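Local coordinates for GCN5-related N-acetyltransferase (Sphaerobacter thermophilus, PDB 3TT2), which probably transfers acyl groups from an acyl-coenzyme A donor to an acceptor, as a two-domain member of the GCN5-related N-acetyltransferase family whose substrate is not established, at residues 10-15 and 65-70; 84-89 and 128-133; 150-155 and 309-314. One frame throughout, in Å; residues are numbered along the deposited sequence. Where two conformers were deposited one is given.

Contact 1. Residues 10-15 and 65-70; sequences PDRFIA and VAPDGE
Phe13 and Pro67 carry the side-chain part of this contact, where the first strand of the GNAT fold, 14-16, leaves a turn and joins the end of strand 61-65 at the outer margin of the sheet. The pyrrolidine of Pro67 rests on one face of the Phe13 ring. Its CD sits almost over the ring centre, 3.5 Å from the centroid and 11° off the ring normal, a CH-pi contact. Phe13 reaches this place because its CG stands anti to its own carbonyl carbon (chi1 -70°), which swings the ring in toward 65-70 and brings CE2 to 3.7 Å from Ala66 CB. Ala72 of strand 71-80 touches both Phe13 and Ala66, so the ring is buried although much of the surrounding turn is exposed.

The next ring atom, Pro67 CG, lies 3.5 Å from Arg12 CB, after which the arginine chain runs extended and leads away from 65-70. Beyond this apolar patch the backbones pair for one step: Ile14 and Val65 form an antiparallel hydrogen-bonded pair with two reciprocal bonds. Both chains turn at the same end of the pair, through type I turns from Pro10 to Phe13 just before Ile14 and from Ala66 to Gly69 just after Val65. Ile14 N donates to Val65 O over 3.2 Å, whereas Val65 N meets Ile14 O at 2.6 Å with an almost straight N-H...O angle of 172°.

Contact 2. Residues 84-89 and 128-133; sequences QLSVYG and QHYIRA
The 2.7 Å bond from Gln128 N to Leu85 O leads the parallel pairing of strands 84-91 and 125-132. Gln128 O returns the grip by accepting Val87 N at 2.9 Å, so Gln128 straddles Ser86 in the usual parallel register. The side chain of Gln128 adds a third bond: CG sits between the backbone N and the carbonyl carbon, and the otherwise extended chain brings NE2 to Ser86 OG, 3.1 Å away and tilted 26° from the amide plane. At the other end of that amide OE1 accepts a hydrogen bond from Arg314 NE, so the buried group has partners at both ends and its rotation is probably fixed. Gln84 passes across it, with the two amide planes 31° apart.

On the face that holds Val87 and His129, the valine CB lies over the imidazole, 3.9 Å from its centroid and displaced toward the ring's rim. The Tyr88 and Tyr130 rings have nearly parallel planes but are slid apart so that they barely overlap; Tyr88 OH comes to 3.4 Å from Tyr130 CE2, and Tyr88 CE1 lies against Tyr130 CD2. The two short strand segments run at 39°. Strand 84-91, helix 100-115 and strand 125-132 form a beta-alpha-beta unit, and strands diverging at this place are the hallmark of the GNAT fold, where the cleft typically receives acetyl-coenzyme A.

Contact 3. Residues 150-155 and 309-314; sequences VRDIWV and RYVLHR. With SO4 (sulfate ion), chain G.
Val150, Arg309 and Ile153 lose the most surface to the contact, and each meets the opposite strand in its own way. Val150 lies at one end, where its CG2 abuts Arg314 CB at 3.5 Å while its backbone N donates to Leu312 O. Ile153 occupies the middle. Ile153 N donates to Tyr310 O and Ile153 O accepts Tyr310 N, each over 2.7 Å and nearly straight, making a hydrogen-bonded antiparallel pair; its side chain reaches across to Leu312, CD1 lying 3.7 Å from Leu312 CB.

Arg309 works at the far end, on the face it shares with Asp152 and Trp154. Its CG is anti to the backbone N (chi1 169°) and the chain stays extended to NE, so the methylenes run alongside the indole and CD lies over the six-membered ring, 3.8 Å from its centroid. Beyond CD, NE meets Asp152 OD2 at 3.5 Å in a long, weak salt bridge, the carboxylate and guanidinium planes standing 73° apart. That same OD2 also accepts the backbone N of Arg292, which should steady the carboxylate. Arg309 N donates to O3 of a sulfate, probably from the crystallisation liquor, at 3.2 Å. The C-terminal strand 305-316, which by topology probably belongs to the second GNAT domain, lies between 125-132 and 148-159, and 148-159 pairs with 282-290: a strand order consistent with exchange of final strands between tandem GNAT domains.

In the fold
Contacts 2 and 3 adjoin, their centres 9 Å apart, because strands 125-132 and 305-316 are neighbours: His129 N lies 2.8 Å from His313 O and Ile131 O lies 2.8 Å from Val311 N, both probable hydrogen bonds. Contact 1 is remote, its centre 24 Å from that of contact 2 and 31 Å from that of contact 3, at the outer end of the same N-terminal strand array. Contact 2 probably lies where the cofactor cleft opens, as in other GNAT enzymes; a MES molecule, probably from the crystallisation liquor, lies about 4 Å from the His129 side chain. Contact 3 carries the strand order on toward the second domain.

Contact 1. Residues 10-15 and 65-70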
loop_
_atom_site.group_PDB
_atom_site.type_symbol
_atom_site.label_atom_id
_atom_site.label_comp_id
_atom_site.label_asym_id
_atom_site.label_seq_id
_atom_site.Cartn_x
_atom_site.Cartn_y
_atom_site.Cartn_z
ATOM N N PRO A 10 2.390 25.406 18.408
ATOM C CA PRO A 10 2.266 26.867 18.320
ATOM C C PRO A 10 0.846 27.377 18.580
ATOM O O PRO A 10 -0.116 26.770 18.108
ATOM C CB PRO A 10 2.708 27.184 16.882
ATOM C CG PRO A 10 3.230 25.882 16.293
ATOM C CD PRO A 10 3.353 24.893 17.416
ATOM N N ASP A 11 0.743 28.484 19.311
ATOM C CA ASP A 11 -0.526 29.034 19.789
ATOM C C ASP A 11 -1.580 29.163 18.694
ATOM O O ASP A 11 -2.721 28.722 18.845
ATOM C CB ASP A 11 -0.256 30.418 20.380
ATOM C CG ASP A 11 0.682 31.227 19.512
ATOM O OD1 ASP A 11 1.190 30.659 18.511
ATOM O OD2 ASP A 11 0.923 32.415 19.816
ATOM N N ARG A 12 -1.173 29.740 17.574
ATOM C CA ARG A 12 -2.109 30.103 16.526
ATOM C C ARG A 12 -2.657 28.883 15.790
ATOM O O ARG A 12 -3.534 29.007 14.935
ATOM C CB ARG A 12 -1.441 31.078 15.560
ATOM C CG ARG A 12 -0.977 32.372 16.223
ATOM C CD ARG A 12 -0.103 33.196 15.287
ATOM N NE ARG A 12 0.261 34.495 15.852
ATOM C CZ ARG A 12 1.369 34.730 16.549
ATOM N NH1 ARG A 12 2.230 33.750 16.777
ATOM N NH2 ARG A 12 1.619 35.946 17.021
ATOM N N PHE A 13 -2.131 27.708 16.119
ATOM C CA PHE A 13 -2.494 26.477 15.417
ATOM C C PHE A 13 -3.499 25.581 16.151
ATOM O O PHE A 13 -3.312 25.217 17.316
ATOM C CB PHE A 13 -1.238 25.687 15.047
ATOM C CG PHE A 13 -0.418 26.342 13.984
ATOM C CD1 PHE A 13 0.471 27.354 14.303
ATOM C CD2 PHE A 13 -0.550 25.957 12.661
ATOM C CE1 PHE A 13 1.220 27.964 13.325
ATOM C CE2 PHE A 13 0.196 26.560 11.675
ATOM C CZ PHE A 13 1.082 27.566 12.007
ATOM N N ILE A 14 -4.558 25.217 15.432
ATOM C CA ILE A 14 -5.641 24.409 15.973
ATOM C C ILE A 14 -5.620 23.031 15.336
ATOM O O ILE A 14 -5.601 22.896 14.111
ATOM C CB ILE A 14 -7.022 25.079 15.729
ATOM C CG1 ILE A 14 -7.462 25.898 16.955
ATOM C CG2 ILE A 14 -8.098 24.042 15.371
ATOM C CD1 ILE A 14 -6.558 27.076 17.318
ATOM N N ALA A 15 -5.605 22.008 16.177
ATOM C CA ALA A 15 -5.680 20.641 15.704
ATOM C C ALA A 15 -7.105 20.157 15.905
ATOM O O ALA A 15 -7.695 20.389 16.958
ATOM C CB ALA A 15 -4.705 19.777 16.460
ATOM N N VAL A 65 -4.838 23.087 11.604
ATOM C CA VAL A 65 -5.271 24.230 10.825
ATOM C C VAL A 65 -4.388 25.417 11.144
ATOM O O VAL A 65 -4.129 25.724 12.311
ATOM C CB VAL A 65 -6.757 24.555 11.041
ATOM C CG1 VAL A 65 -7.115 25.905 10.404
ATOM C CG2 VAL A 65 -7.605 23.452 10.452
ATOM N N ALA A 66 -3.890 26.060 10.097
ATOM C CA ALA A 66 -3.043 27.224 10.265
ATOM C C ALA A 66 -3.911 28.460 10.539
ATOM O O ALA A 66 -5.105 28.467 10.219
ATOM C CB ALA A 66 -2.167 27.418 9.028
ATOM N N PRO A 67 -3.314 29.495 11.152
ATOM C CA PRO A 67 -3.953 30.782 11.444
ATOM C C PRO A 67 -4.696 31.386 10.248
ATOM O O PRO A 67 -5.711 32.053 10.446
ATOM C CB PRO A 67 -2.767 31.680 11.803
ATOM C CG PRO A 67 -1.622 30.761 12.114
ATOM C CD PRO A 67 -2.054 29.345 11.897
ATOM N N ASP A 68 -4.221 31.132 9.031
ATOM C CA ASP A 68 -4.867 31.667 7.832
ATOM C C ASP A 68 -6.023 30.785 7.350
ATOM O O ASP A 68 -6.640 31.057 6.321
ATOM C CB ASP A 68 -3.849 31.932 6.709
ATOM C CG ASP A 68 -2.909 30.764 6.474
ATOM O OD1 ASP A 68 -3.389 29.622 6.324
ATOM O OD2 ASP A 68 -1.683 30.993 6.433
ATOM N N GLY A 69 -6.299 29.720 8.098
ATOM C CA GLY A 69 -7.439 28.865 7.825
ATOM C C GLY A 69 -7.150 27.763 6.829
ATOM O O GLY A 69 -8.061 27.127 6.289
ATOM N N GLU A 70 -5.867 27.524 6.600
ATOM C CA GLU A 70 -5.436 26.593 5.574
ATOM C C GLU A 70 -4.791 25.432 6.298
ATOM O O GLU A 70 -4.322 25.581 7.433
ATOM C CB GLU A 70 -4.433 27.262 4.638
ATOM C CG GLU A 70 -3.952 26.403 3.469
ATOM C CD GLU A 70 -4.906 26.416 2.284
ATOM O OE1 GLU A 70 -5.921 27.144 2.338
ATOM O OE2 GLU A 70 -4.632 25.700 1.296
#

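Contact 2. Residues 84-89 and 128-133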
loop_
_atom_site.group_PDB
_atom_site.type_symbol
_atom_site.label_atom_id
_atom_site.label_comp_id
_atom_site.label_asym_id
_atom_site.label_seq_id
_atom_site.Cartn_x
_atom_site.Cartn_y
_atom_site.Cartn_z
ATOM N N GLN A 84 0.127 -3.097 15.354
ATOM C CA GLN A 84 0.935 -2.359 14.416
ATOM C C GLN A 84 0.174 -1.203 13.843
ATOM O O GLN A 84 -0.799 -1.400 13.106
ATOM C CB GLN A 84 1.382 -3.265 13.298
ATOM C CG GLN A 84 2.230 -2.588 12.255
ATOM C CD GLN A 84 3.024 -3.601 11.469
ATOM O OE1 GLN A 84 2.691 -3.915 10.326
ATOM N NE2 GLN A 84 4.069 -4.150 12.094
ATOM N N LEU A 85 0.665 0.000 14.085
ATOM C CA LEU A 85 -0.030 1.166 13.607
ATOM C C LEU A 85 0.773 1.791 12.494
ATOM O O LEU A 85 1.942 2.121 12.673
ATOM C CB LEU A 85 -0.209 2.162 14.740
ATOM C CG LEU A 85 -1.150 3.272 14.294
ATOM C CD1 LEU A 85 -2.584 2.729 14.200
ATOM C CD2 LEU A 85 -1.033 4.497 15.196
ATOM N N SER A 86 0.151 1.933 11.335
ATOM C CA SER A 86 0.748 2.666 10.237
ATOM C C SER A 86 0.225 4.095 10.264
ATOM O O SER A 86 -0.962 4.331 10.493
ATOM C CB SER A 86 0.395 2.008 8.910
ATOM O OG SER A 86 1.097 0.795 8.739
ATOM N N VAL A 87 1.116 5.050 10.032
ATOM C CA VAL A 87 0.770 6.459 10.148
ATOM C C VAL A 87 1.141 7.175 8.858
ATOM O O VAL A 87 2.260 7.012 8.370
ATOM C CB VAL A 87 1.500 7.108 11.344
ATOM C CG1 VAL A 87 1.229 8.597 11.398
ATOM C CG2 VAL A 87 1.088 6.461 12.629
ATOM N N TYR A 88 0.206 7.918 8.262
ATOM C CA TYR A 88 0.555 8.684 7.063
ATOM C C TYR A 88 0.447 10.167 7.322
ATOM O O TYR A 88 -0.661 10.704 7.390
ATOM C CB TYR A 88 -0.356 8.251 5.904
ATOM C CG TYR A 88 -0.311 6.750 5.685
ATOM C CD1 TYR A 88 0.604 6.188 4.807
ATOM C CD2 TYR A 88 -1.148 5.893 6.400
ATOM C CE1 TYR A 88 0.666 4.824 4.623
ATOM C CE2 TYR A 88 -1.092 4.519 6.224
ATOM C CZ TYR A 88 -0.182 3.996 5.336
ATOM O OH TYR A 88 -0.114 2.638 5.150
ATOM N N GLY A 89 1.592 10.832 7.472
ATOM C CA GLY A 89 1.594 12.252 7.782
ATOM C C GLY A 89 2.004 13.123 6.618
ATOM O O GLY A 89 2.588 12.627 5.645
ATOM N N GLN A 128 4.584 2.569 12.634
ATOM C CA GLN A 128 5.430 2.654 11.467
ATOM C C GLN A 128 4.995 3.710 10.455
ATOM O O GLN A 128 3.803 4.011 10.307
ATOM C CB GLN A 128 5.537 1.293 10.801
ATOM C CG GLN A 128 4.274 0.819 10.137
ATOM C CD GLN A 128 4.405 -0.599 9.641
ATOM O OE1 GLN A 128 5.212 -1.369 10.158
ATOM N NE2 GLN A 128 3.623 -0.954 8.631
ATOM N N HIS A 129 5.993 4.265 9.768
ATOM C CA HIS A 129 5.811 5.305 8.770
ATOM C C HIS A 129 6.437 4.855 7.464
ATOM O O HIS A 129 7.475 4.197 7.464
ATOM C CB HIS A 129 6.531 6.574 9.199
ATOM C CG HIS A 129 5.840 7.334 10.287
ATOM N ND1 HIS A 129 5.136 8.494 10.047
ATOM C CD2 HIS A 129 5.768 7.119 11.622
ATOM C CE1 HIS A 129 4.650 8.954 11.189
ATOM N NE2 HIS A 129 5.021 8.138 12.159
ATOM N N TYR A 130 5.821 5.213 6.347
ATOM C CA TYR A 130 6.462 4.978 5.068
ATOM C C TYR A 130 6.984 6.299 4.540
ATOM O O TYR A 130 6.210 7.181 4.178
ATOM C CB TYR A 130 5.486 4.390 4.075
ATOM C CG TYR A 130 4.851 3.102 4.504
ATOM C CD1 TYR A 130 5.317 1.887 4.024
ATOM C CD2 TYR A 130 3.765 3.095 5.359
ATOM C CE1 TYR A 130 4.733 0.685 4.399
ATOM C CE2 TYR A 130 3.166 1.893 5.741
ATOM C CZ TYR A 130 3.661 0.692 5.254
ATOM O OH TYR A 130 3.081 -0.501 5.622
ATOM N N ILE A 131 8.302 6.422 4.489
ATOM C CA ILE A 131 8.930 7.667 4.103
ATOM C C ILE A 131 9.452 7.600 2.667
ATOM O O ILE A 131 10.087 6.624 2.288
ATOM C CB ILE A 131 10.084 8.011 5.067
ATOM C CG1 ILE A 131 9.596 7.955 6.513
ATOM C CG2 ILE A 131 10.637 9.394 4.779
ATOM C CD1 ILE A 131 8.340 8.758 6.742
ATOM N N ARG A 132 9.167 8.626 1.867
ATOM C CA ARG A 132 9.828 8.768 0.580
ATOM C C ARG A 132 11.339 8.749 0.771
ATOM O O ARG A 132 11.870 9.499 1.590
ATOM C CB ARG A 132 9.424 10.077 -0.091
ATOM C CG ARG A 132 8.065 10.045 -0.755
ATOM C CD ARG A 132 8.014 9.002 -1.860
ATOM N NE ARG A 132 9.218 9.005 -2.675
ATOM C CZ ARG A 132 9.365 9.760 -3.752
ATOM N NH1 ARG A 132 10.487 9.721 -4.455
ATOM N NH2 ARG A 132 8.376 10.555 -4.120
ATOM N N ALA A 133 12.027 7.898 0.012
ATOM C CA ALA A 133 13.485 7.793 0.114
ATOM C C ALA A 133 14.150 9.141 -0.129
ATOM O O ALA A 133 15.213 9.435 0.431
ATOM C CB ALA A 133 14.030 6.748 -0.858
#

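Contact 3. Residues 150-155 and 309-314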
loop_
_atom_site.group_PDB
_atom_site.type_symbol
_atom_site.label_atom_id
_atom_site.label_comp_id
_atom_site.label_asym_id
_atom_site.label_seq_id
_atom_site.Cartn_x
_atom_site.Cartn_y
_atom_site.Cartn_z
ATOM N N VAL A 150 13.587 -0.422 8.148
ATOM C CA VAL A 150 13.233 -1.834 8.207
ATOM C C VAL A 150 13.383 -2.453 6.821
ATOM O O VAL A 150 14.142 -3.383 6.618
ATOM C CB VAL A 150 11.798 -2.007 8.734
ATOM C CG1 VAL A 150 11.332 -3.424 8.550
ATOM C CG2 VAL A 150 11.734 -1.603 10.176
ATOM N N ARG A 151 12.623 -1.921 5.872
ATOM C CA ARG A 151 12.567 -2.466 4.531
ATOM C C ARG A 151 12.358 -1.368 3.476
ATOM O O ARG A 151 11.874 -0.273 3.788
ATOM C CB ARG A 151 11.415 -3.459 4.492
ATOM C CG ARG A 151 11.547 -4.570 3.495
ATOM C CD ARG A 151 10.605 -5.703 3.867
ATOM N NE ARG A 151 10.585 -6.778 2.881
ATOM C CZ ARG A 151 11.482 -7.751 2.832
ATOM N NH1 ARG A 151 11.393 -8.694 1.902
ATOM N NH2 ARG A 151 12.470 -7.772 3.716
ATOM N N ASP A 152 12.722 -1.666 2.230
ATOM C CA ASP A 152 12.402 -0.794 1.107
ATOM C C ASP A 152 11.078 -1.233 0.494
ATOM O O ASP A 152 10.814 -2.434 0.359
ATOM C CB ASP A 152 13.475 -0.886 0.022
ATOM C CG ASP A 152 14.728 -0.114 0.363
ATOM O OD1 ASP A 152 14.754 0.592 1.401
ATOM O OD2 ASP A 152 15.687 -0.206 -0.433
ATOM N N ILE A 153 10.249 -0.266 0.120
ATOM C CA ILE A 153 9.038 -0.565 -0.621
ATOM C C ILE A 153 9.120 0.144 -1.964
ATOM O O ILE A 153 9.295 1.372 -2.028
ATOM C CB ILE A 153 7.755 -0.111 0.098
ATOM C CG1 ILE A 153 7.393 -1.059 1.234
ATOM C CG2 ILE A 153 6.596 -0.143 -0.861
ATOM C CD1 ILE A 153 8.185 -0.873 2.485
ATOM N N TRP A 154 9.007 -0.623 -3.041
ATOM C CA TRP A 154 9.089 -0.037 -4.359
ATOM C C TRP A 154 7.727 0.005 -5.023
ATOM O O TRP A 154 7.025 -1.011 -5.098
ATOM C CB TRP A 154 10.034 -0.839 -5.226
ATOM C CG TRP A 154 11.415 -0.958 -4.700
ATOM C CD1 TRP A 154 11.873 -1.885 -3.826
ATOM C CD2 TRP A 154 12.536 -0.135 -5.040
ATOM N NE1 TRP A 154 13.210 -1.701 -3.594
ATOM C CE2 TRP A 154 13.646 -0.633 -4.326
ATOM C CE3 TRP A 154 12.709 0.974 -5.874
ATOM C CZ2 TRP A 154 14.908 -0.063 -4.414
ATOM C CZ3 TRP A 154 13.967 1.538 -5.963
ATOM C CH2 TRP A 154 15.051 1.019 -5.237
ATOM N N VAL A 155 7.358 1.182 -5.510
ATOM C CA VAL A 155 6.170 1.310 -6.339
ATOM C C VAL A 155 6.547 1.249 -7.818
ATOM O O VAL A 155 7.197 2.159 -8.337
ATOM C CB VAL A 155 5.449 2.619 -6.067
ATOM C CG1 VAL A 155 4.109 2.600 -6.732
ATOM C CG2 VAL A 155 5.290 2.811 -4.560
ATOM N N ARG A 309 10.249 5.113 -4.376
ATOM C CA ARG A 309 10.783 4.176 -3.407
ATOM C C ARG A 309 10.499 4.702 -2.011
ATOM O O ARG A 309 10.811 5.851 -1.695
ATOM C CB ARG A 309 12.295 4.080 -3.590
ATOM C CG ARG A 309 13.033 3.334 -2.476
ATOM C CD ARG A 309 14.511 3.371 -2.755
ATOM N NE ARG A 309 15.348 3.040 -1.613
ATOM C CZ ARG A 309 16.374 3.787 -1.224
ATOM N NH1 ARG A 309 16.654 4.909 -1.881
ATOM N NH2 ARG A 309 17.113 3.419 -0.180
ATOM N N TYR A 310 9.911 3.872 -1.166
ATOM C CA TYR A 310 9.713 4.287 0.206
ATOM C C TYR A 310 10.592 3.441 1.113
ATOM O O TYR A 310 10.890 2.287 0.800
ATOM C CB TYR A 310 8.250 4.144 0.630
ATOM C CG TYR A 310 7.272 5.053 -0.069
ATOM C CD1 TYR A 310 6.822 6.224 0.530
ATOM C CD2 TYR A 310 6.774 4.730 -1.309
ATOM C CE1 TYR A 310 5.903 7.051 -0.103
ATOM C CE2 TYR A 310 5.871 5.549 -1.951
ATOM C CZ TYR A 310 5.438 6.705 -1.347
ATOM O OH TYR A 310 4.528 7.504 -2.006
ATOM N N VAL A 311 11.025 4.029 2.220
ATOM C CA VAL A 311 11.712 3.283 3.255
ATOM C C VAL A 311 10.773 3.182 4.438
ATOM O O VAL A 311 10.323 4.194 4.980
ATOM C CB VAL A 311 13.001 3.963 3.712
ATOM C CG1 VAL A 311 13.682 3.123 4.807
ATOM C CG2 VAL A 311 13.923 4.149 2.547
ATOM N N LEU A 312 10.470 1.954 4.838
ATOM C CA LEU A 312 9.584 1.758 5.957
ATOM C C LEU A 312 10.336 1.968 7.275
ATOM O O LEU A 312 11.312 1.279 7.585
ATOM C CB LEU A 312 8.954 0.375 5.880
ATOM C CG LEU A 312 8.144 -0.134 7.071
ATOM C CD1 LEU A 312 7.227 0.934 7.603
ATOM C CD2 LEU A 312 7.329 -1.315 6.628
ATOM N N HIS A 313 9.859 2.930 8.052
ATOM C CA HIS A 313 10.427 3.205 9.359
ATOM C C HIS A 313 9.523 2.705 10.479
ATOM O O HIS A 313 8.321 2.967 10.476
ATOM C CB HIS A 313 10.738 4.688 9.499
ATOM C CG HIS A 313 12.004 5.086 8.810
ATOM N ND1 HIS A 313 12.086 5.251 7.443
ATOM C CD2 HIS A 313 13.249 5.312 9.292
ATOM C CE1 HIS A 313 13.323 5.584 7.119
ATOM N NE2 HIS A 313 14.051 5.620 8.222
ATOM N N ARG A 314 10.113 1.967 11.420
ATOM C CA ARG A 314 9.354 1.348 12.498
ATOM C C ARG A 314 9.948 1.608 13.879
ATOM O O ARG A 314 11.164 1.603 14.049
ATOM C CB ARG A 314 9.275 -0.153 12.269
ATOM C CG ARG A 314 8.342 -0.853 13.212
ATOM C CD ARG A 314 8.222 -2.305 12.844
ATOM N NE ARG A 314 7.569 -2.515 11.550
ATOM C CZ ARG A 314 7.796 -3.581 10.788
ATOM N NH1 ARG A 314 8.670 -4.493 11.209
ATOM N NH2 ARG A 314 7.172 -3.742 9.617
HETATM S S SO4 G . 12.779 8.065 -5.043
HETATM O O1 SO4 G . 13.476 6.793 -5.253
HETATM O O2 SO4 G . 12.136 8.492 -6.289
HETATM O O3 SO4 G . 11.762 7.905 -4.007
HETATM O O4 SO4 G . 13.742 9.075 -4.608
#